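Local coordinates for protein phospholethanolamine N-methyltransferase 2 (Haemonchus contortus, PDB 4KRI) that probably methylates phosphomonomethylethanolamine, with S-adenosylmethionine as methyl donor, on the nematode route to phosphocholine, at residues K303-L316 with K350-F364. Residues are numbered along the deposited sequence; the frame is centred on the assembly and turned at random.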
loop_
_atom_site.group_PDB
_atom_site.type_symbol
_atom_site.label_atom_id
_atom_site.label_comp_id
_atom_site.label_asym_id
_atom_site.label_seq_id
_atom_site.Cartn_x
_atom_site.Cartn_y
_atom_site.Cartn_z
ATOM N N LYS A 303 -10.339 -5.617 -9.160
ATOM C CA LYS A 303 -11.060 -6.295 -10.234
ATOM C C LYS A 303 -10.606 -7.739 -10.402
ATOM O O LYS A 303 -11.437 -8.659 -10.409
ATOM C CB LYS A 303 -10.896 -5.533 -11.551
ATOM C CG LYS A 303 -11.636 -6.158 -12.739
ATOM C CD LYS A 303 -11.535 -5.277 -13.968
ATOM C CE LYS A 303 -12.337 -5.881 -15.111
ATOM N NZ LYS A 303 -12.320 -5.047 -16.335
ATOM N N ASP A 304 -9.298 -7.942 -10.538
ATOM C CA ASP A 304 -8.783 -9.275 -10.856
ATOM C C ASP A 304 -8.634 -10.153 -9.620
ATOM O O ASP A 304 -7.525 -10.369 -9.136
ATOM C CB ASP A 304 -7.436 -9.191 -11.593
ATOM C CG ASP A 304 -7.127 -10.440 -12.398
ATOM O OD1 ASP A 304 -7.682 -11.524 -12.098
ATOM O OD2 ASP A 304 -6.325 -10.342 -13.353
ATOM N N THR A 305 -9.748 -10.682 -9.126
ATOM C CA THR A 305 -9.713 -11.559 -7.951
ATOM C C THR A 305 -8.855 -12.813 -8.163
ATOM O O THR A 305 -8.117 -13.231 -7.258
ATOM C CB THR A 305 -11.133 -11.975 -7.535
ATOM O OG1 THR A 305 -11.991 -10.830 -7.564
ATOM C CG2 THR A 305 -11.128 -12.567 -6.136
ATOM N N ASP A 306 -8.941 -13.412 -9.353
ATOM C CA ASP A 306 -8.094 -14.571 -9.683
ATOM C C ASP A 306 -6.598 -14.284 -9.487
ATOM O O ASP A 306 -5.879 -15.076 -8.869
ATOM C CB ASP A 306 -8.344 -15.028 -11.121
ATOM C CG ASP A 306 -7.450 -16.192 -11.535
ATOM O OD1 ASP A 306 -6.377 -15.941 -12.137
ATOM O OD2 ASP A 306 -7.823 -17.362 -11.270
ATOM N N LYS A 307 -6.130 -13.160 -10.023
ATOM C CA LYS A 307 -4.722 -12.811 -9.891
ATOM C C LYS A 307 -4.382 -12.594 -8.424
ATOM O O LYS A 307 -3.360 -13.071 -7.954
ATOM C CB LYS A 307 -4.376 -11.559 -10.713
ATOM C CG LYS A 307 -2.920 -11.114 -10.545
ATOM C CD LYS A 307 -2.621 -9.800 -11.249
ATOM C CE LYS A 307 -2.407 -9.993 -12.740
ATOM N NZ LYS A 307 -1.701 -8.823 -13.353
ATOM N N LEU A 308 -5.245 -11.875 -7.713
ATOM C CA LEU A 308 -5.011 -11.596 -6.298
ATOM C C LEU A 308 -4.915 -12.880 -5.502
ATOM O O LEU A 308 -4.001 -13.047 -4.691
ATOM C CB LEU A 308 -6.134 -10.738 -5.722
ATOM C CG LEU A 308 -5.967 -10.426 -4.235
ATOM C CD1 LEU A 308 -4.794 -9.495 -3.994
ATOM C CD2 LEU A 308 -7.250 -9.820 -3.711
ATOM N N PHE A 309 -5.859 -13.788 -5.731
ATOM C CA PHE A 309 -5.856 -15.051 -4.993
ATOM C C PHE A 309 -4.632 -15.908 -5.293
ATOM O O PHE A 309 -4.106 -16.561 -4.389
ATOM C CB PHE A 309 -7.160 -15.846 -5.214
ATOM C CG PHE A 309 -8.312 -15.403 -4.331
ATOM C CD1 PHE A 309 -8.409 -14.093 -3.879
ATOM C CD2 PHE A 309 -9.290 -16.308 -3.949
ATOM C CE1 PHE A 309 -9.474 -13.686 -3.074
ATOM C CE2 PHE A 309 -10.359 -15.910 -3.146
ATOM C CZ PHE A 309 -10.443 -14.600 -2.699
ATOM N N SER A 310 -4.160 -15.908 -6.542
ATOM C CA SER A 310 -2.945 -16.664 -6.876
ATOM C C SER A 310 -1.713 -16.054 -6.206
ATOM O O SER A 310 -0.814 -16.775 -5.762
ATOM C CB SER A 310 -2.729 -16.739 -8.388
ATOM O OG SER A 310 -2.280 -15.491 -8.883
ATOM N N ARG A 311 -1.680 -14.723 -6.121
ATOM C CA ARG A 311 -0.586 -14.043 -5.431
ATOM C C ARG A 311 -0.589 -14.318 -3.924
ATOM O O ARG A 311 0.469 -14.511 -3.308
ATOM C CB ARG A 311 -0.662 -12.536 -5.672
ATOM C CG ARG A 311 -0.449 -12.114 -7.107
ATOM C CD ARG A 311 0.457 -10.891 -7.124
ATOM N NE ARG A 311 0.770 -10.409 -8.467
ATOM C CZ ARG A 311 1.407 -11.122 -9.390
ATOM N NH1 ARG A 311 1.784 -12.368 -9.132
ATOM N NH2 ARG A 311 1.658 -10.592 -10.582
ATOM N N ILE A 312 -1.774 -14.339 -3.332
ATOM C CA ILE A 312 -1.921 -14.695 -1.925
ATOM C C ILE A 312 -1.478 -16.133 -1.682
ATOM O O ILE A 312 -0.730 -16.413 -0.742
ATOM C CB ILE A 312 -3.386 -14.505 -1.462
ATOM C CG1 ILE A 312 -3.723 -13.022 -1.366
ATOM C CG2 ILE A 312 -3.646 -15.227 -0.145
ATOM C CD1 ILE A 312 -5.195 -12.749 -1.127
ATOM N N TYR A 313 -1.945 -17.054 -2.525
ATOM C CA TYR A 313 -1.539 -18.448 -2.421
ATOM C C TYR A 313 -0.018 -18.583 -2.473
ATOM O O TYR A 313 0.583 -19.326 -1.688
ATOM C CB TYR A 313 -2.196 -19.246 -3.553
ATOM C CG TYR A 313 -1.993 -20.735 -3.470
ATOM C CD1 TYR A 313 -2.957 -21.547 -2.898
ATOM C CD2 TYR A 313 -0.847 -21.333 -3.977
ATOM C CE1 TYR A 313 -2.781 -22.929 -2.833
ATOM C CE2 TYR A 313 -0.663 -22.707 -3.911
ATOM C CZ TYR A 313 -1.638 -23.494 -3.334
ATOM O OH TYR A 313 -1.465 -24.862 -3.263
ATOM N N ARG A 314 0.608 -17.858 -3.396
ATOM C CA ARG A 314 2.061 -17.917 -3.568
ATOM C C ARG A 314 2.797 -17.436 -2.305
ATOM O O ARG A 314 3.792 -18.049 -1.882
ATOM C CB ARG A 314 2.467 -17.044 -4.761
ATOM C CG ARG A 314 3.963 -16.895 -4.969
ATOM C CD ARG A 314 4.250 -16.058 -6.214
ATOM N NE ARG A 314 5.681 -15.922 -6.471
ATOM C CZ ARG A 314 6.444 -14.983 -5.919
ATOM N NH1 ARG A 314 5.904 -14.102 -5.080
ATOM N NH2 ARG A 314 7.741 -14.920 -6.199
ATOM N N ALA A 315 2.286 -16.369 -1.699
ATOM C CA ALA A 315 2.969 -15.736 -0.568
ATOM C C ALA A 315 2.817 -16.514 0.741
ATOM O O ALA A 315 3.647 -16.384 1.638
ATOM C CB ALA A 315 2.476 -14.305 -0.390
ATOM N N LEU A 316 1.750 -17.307 0.853
ATOM C CA LEU A 316 1.525 -18.100 2.069
ATOM C C LEU A 316 2.494 -19.260 2.171
ATOM O O LEU A 316 2.833 -19.887 1.160
ATOM C CB LEU A 316 0.097 -18.662 2.093
ATOM C CG LEU A 316 -1.036 -17.731 2.499
ATOM C CD1 LEU A 316 -2.391 -18.374 2.186
ATOM C CD2 LEU A 316 -0.932 -17.443 3.986
ATOM N N LYS A 350 -18.386 -9.259 -5.969
ATOM C CA LYS A 350 -18.647 -10.667 -6.243
ATOM C C LYS A 350 -19.579 -11.222 -5.179
ATOM O O LYS A 350 -19.740 -10.615 -4.115
ATOM C CB LYS A 350 -17.342 -11.459 -6.192
ATOM C CG LYS A 350 -16.279 -11.004 -7.162
ATOM C CD LYS A 350 -15.996 -12.093 -8.163
ATOM C CE LYS A 350 -14.585 -12.010 -8.696
ATOM N NZ LYS A 350 -14.355 -10.832 -9.572
ATOM N N ASN A 351 -20.176 -12.381 -5.457
ATOM C CA ASN A 351 -20.940 -13.096 -4.436
ATOM C C ASN A 351 -20.114 -14.230 -3.842
ATOM O O ASN A 351 -18.976 -14.452 -4.265
ATOM C CB ASN A 351 -22.300 -13.584 -4.974
ATOM C CG ASN A 351 -22.164 -14.575 -6.119
ATOM O OD1 ASN A 351 -21.237 -15.379 -6.163
ATOM N ND2 ASN A 351 -23.119 -14.540 -7.043
ATOM N N LEU A 352 -20.656 -14.931 -2.850
ATOM C CA LEU A 352 -19.864 -15.953 -2.165
ATOM C C LEU A 352 -19.562 -17.143 -3.073
ATOM O O LEU A 352 -18.490 -17.764 -2.966
ATOM C CB LEU A 352 -20.568 -16.429 -0.894
ATOM C CG LEU A 352 -20.520 -15.485 0.312
ATOM C CD1 LEU A 352 -21.279 -16.079 1.491
ATOM C CD2 LEU A 352 -19.094 -15.194 0.699
ATOM N N GLU A 353 -20.502 -17.450 -3.958
ATOM C CA GLU A 353 -20.330 -18.546 -4.903
ATOM C C GLU A 353 -19.101 -18.276 -5.747
ATOM O O GLU A 353 -18.315 -19.178 -6.030
ATOM C CB GLU A 353 -21.556 -18.668 -5.821
ATOM C CG GLU A 353 -22.873 -18.971 -5.112
ATOM C CD GLU A 353 -24.091 -18.407 -5.844
ATOM O OE1 GLU A 353 -24.109 -18.435 -7.093
ATOM O OE2 GLU A 353 -25.034 -17.930 -5.171
ATOM N N GLN A 354 -18.951 -17.021 -6.161
ATOM C CA GLN A 354 -17.852 -16.659 -7.043
ATOM C C GLN A 354 -16.512 -16.727 -6.329
ATOM O O GLN A 354 -15.519 -17.201 -6.887
ATOM C CB GLN A 354 -18.099 -15.271 -7.637
ATOM C CG GLN A 354 -19.224 -15.277 -8.669
ATOM C CD GLN A 354 -19.646 -13.885 -9.077
ATOM O OE1 GLN A 354 -19.798 -12.997 -8.239
ATOM N NE2 GLN A 354 -19.833 -13.685 -10.372
ATOM N N ILE A 355 -16.489 -16.240 -5.093
ATOM C CA ILE A 355 -15.278 -16.283 -4.285
ATOM C C ILE A 355 -14.848 -17.726 -4.057
ATOM O O ILE A 355 -13.673 -18.064 -4.205
ATOM C CB ILE A 355 -15.494 -15.556 -2.950
ATOM C CG1 ILE A 355 -15.731 -14.071 -3.215
ATOM C CG2 ILE A 355 -14.282 -15.729 -2.045
ATOM C CD1 ILE A 355 -14.527 -13.383 -3.868
ATOM N N GLU A 356 -15.803 -18.599 -3.741
ATOM C CA GLU A 356 -15.447 -19.998 -3.509
ATOM C C GLU A 356 -14.899 -20.670 -4.777
ATOM O O GLU A 356 -13.941 -21.436 -4.704
ATOM C CB GLU A 356 -16.626 -20.792 -2.943
ATOM C CG GLU A 356 -16.232 -22.185 -2.457
ATOM C CD GLU A 356 -17.350 -22.882 -1.703
ATOM O OE1 GLU A 356 -18.393 -22.239 -1.443
ATOM O OE2 GLU A 356 -17.184 -24.075 -1.365
ATOM N N GLU A 357 -15.503 -20.371 -5.929
ATOM C CA GLU A 357 -15.038 -20.901 -7.217
ATOM C C GLU A 357 -13.581 -20.532 -7.475
ATOM O O GLU A 357 -12.761 -21.378 -7.856
ATOM C CB GLU A 357 -15.897 -20.348 -8.367
ATOM C CG GLU A 357 -17.300 -20.910 -8.478
ATOM C CD GLU A 357 -18.179 -20.081 -9.409
ATOM O OE1 GLU A 357 -17.686 -19.082 -9.984
ATOM O OE2 GLU A 357 -19.369 -20.415 -9.558
ATOM N N ILE A 358 -13.265 -19.257 -7.269
ATOM C CA ILE A 358 -11.911 -18.762 -7.491
ATOM C C ILE A 358 -10.930 -19.397 -6.509
ATOM O O ILE A 358 -9.819 -19.783 -6.881
ATOM C CB ILE A 358 -11.872 -17.226 -7.413
ATOM C CG1 ILE A 358 -12.726 -16.638 -8.542
ATOM C CG2 ILE A 358 -10.442 -16.720 -7.510
ATOM C CD1 ILE A 358 -13.051 -15.166 -8.365
ATOM N N ALA A 359 -11.352 -19.547 -5.260
ATOM C CA ALA A 359 -10.459 -20.108 -4.250
ATOM C C ALA A 359 -10.151 -21.572 -4.546
ATOM O O ALA A 359 -9.016 -22.021 -4.358
ATOM C CB ALA A 359 -11.053 -19.951 -2.858
ATOM N N LYS A 360 -11.155 -22.315 -5.010
ATOM C CA LYS A 360 -10.931 -23.704 -5.399
ATOM C C LYS A 360 -9.951 -23.820 -6.569
ATOM O O LYS A 360 -9.026 -24.644 -6.540
ATOM C CB LYS A 360 -12.256 -24.389 -5.754
ATOM C CG LYS A 360 -13.101 -24.754 -4.552
ATOM C CD LYS A 360 -13.810 -26.085 -4.765
ATOM C CE LYS A 360 -14.693 -26.418 -3.579
ATOM N NZ LYS A 360 -15.630 -25.302 -3.301
ATOM N N LYS A 361 -10.158 -22.993 -7.591
ATOM C CA LYS A 361 -9.288 -22.987 -8.776
ATOM C C LYS A 361 -7.844 -22.661 -8.405
ATOM O O LYS A 361 -6.895 -23.255 -8.942
ATOM C CB LYS A 361 -9.808 -21.977 -9.810
ATOM C CG LYS A 361 -8.928 -21.831 -11.057
ATOM C CD LYS A 361 -9.109 -22.996 -12.022
ATOM C CE LYS A 361 -8.309 -22.800 -13.311
ATOM N NZ LYS A 361 -6.851 -23.088 -13.150
ATOM N N THR A 362 -7.689 -21.726 -7.471
ATOM C CA THR A 362 -6.372 -21.312 -6.987
ATOM C C THR A 362 -5.645 -22.434 -6.247
ATOM O O THR A 362 -4.409 -22.512 -6.247
ATOM C CB THR A 362 -6.516 -20.111 -6.042
ATOM O OG1 THR A 362 -7.201 -19.056 -6.722
ATOM C CG2 THR A 362 -5.151 -19.611 -5.611
ATOM N N GLY A 363 -6.410 -23.311 -5.610
ATOM C CA GLY A 363 -5.810 -24.451 -4.942
ATOM C C GLY A 363 -5.960 -24.453 -3.430
ATOM O O GLY A 363 -5.380 -25.305 -2.747
ATOM N N PHE A 364 -6.737 -23.504 -2.910
ATOM C CA PHE A 364 -7.023 -23.451 -1.479
ATOM C C PHE A 364 -7.899 -24.624 -1.040
ATOM O O PHE A 364 -8.721 -25.120 -1.815
ATOM C CB PHE A 364 -7.721 -22.136 -1.127
ATOM C CG PHE A 364 -6.804 -20.947 -1.135
ATOM C CD1 PHE A 364 -5.860 -20.779 -0.127
ATOM C CD2 PHE A 364 -6.882 -19.996 -2.143
ATOM C CE1 PHE A 364 -5.013 -19.689 -0.134
ATOM C CE2 PHE A 364 -6.033 -18.899 -2.143
ATOM C CZ PHE A 364 -5.109 -18.751 -1.136
HETATM O O HOH W 1 -6.153 -17.964 -8.928
HETATM O O HOH W 2 -6.584 -19.823 -12.120
#
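D306 pairs with I358 and S310 with T362 in the backbone register of helices 305-315 and 352-362, with CA atoms of S310 and T362 5.8 Å apart. The axes approach to 9.5 Å and run in broadly the same direction, crossing at -46°. Apolar side chains make up most of the contact.

F309 is a knob in the hole formed by I355, I358, A359 and T362. Its CG, anti to the carbonyl carbon (chi1 -82°), sends the ring into the hole, where A359 CA and I355 CG2 lie at its edge; I358 CG2 lies 3.8 Å from F309 CD2, and T305 CG2 sits over one face, toward the rim. Nearer the N-termini, I358 CD1 packs 3.8 Å from T305 CB.

Past the Schellman turn, where G363 takes positive phi and F364 N bonds to A359 O, the F364 ring reaches helix 305-315, its CZ meeting I312 CG2 and Y313 CA and CB. Y313 meets it edge-to-face (planes at 76°), its CD1 over the centre of the F364 ring, while L316 CD1 touches the F364 edge, 3.7 Å from CE1. T362 OG1 bonds I358 O at 2.7 Å from above the carbonyl plane, and a water donates to both T362 OG1 and D306 O, bridging the helices on a polar flank.

Strand 320-329 packs against both segments, V322 and I324 meeting I312, F364 and F309, and F427 of strand 422-430 lies nearly parallel to the F309 ring. Two neighbouring helices packed against one side of a beta-sheet are characteristic of the Rossmann-like class I methyltransferase fold.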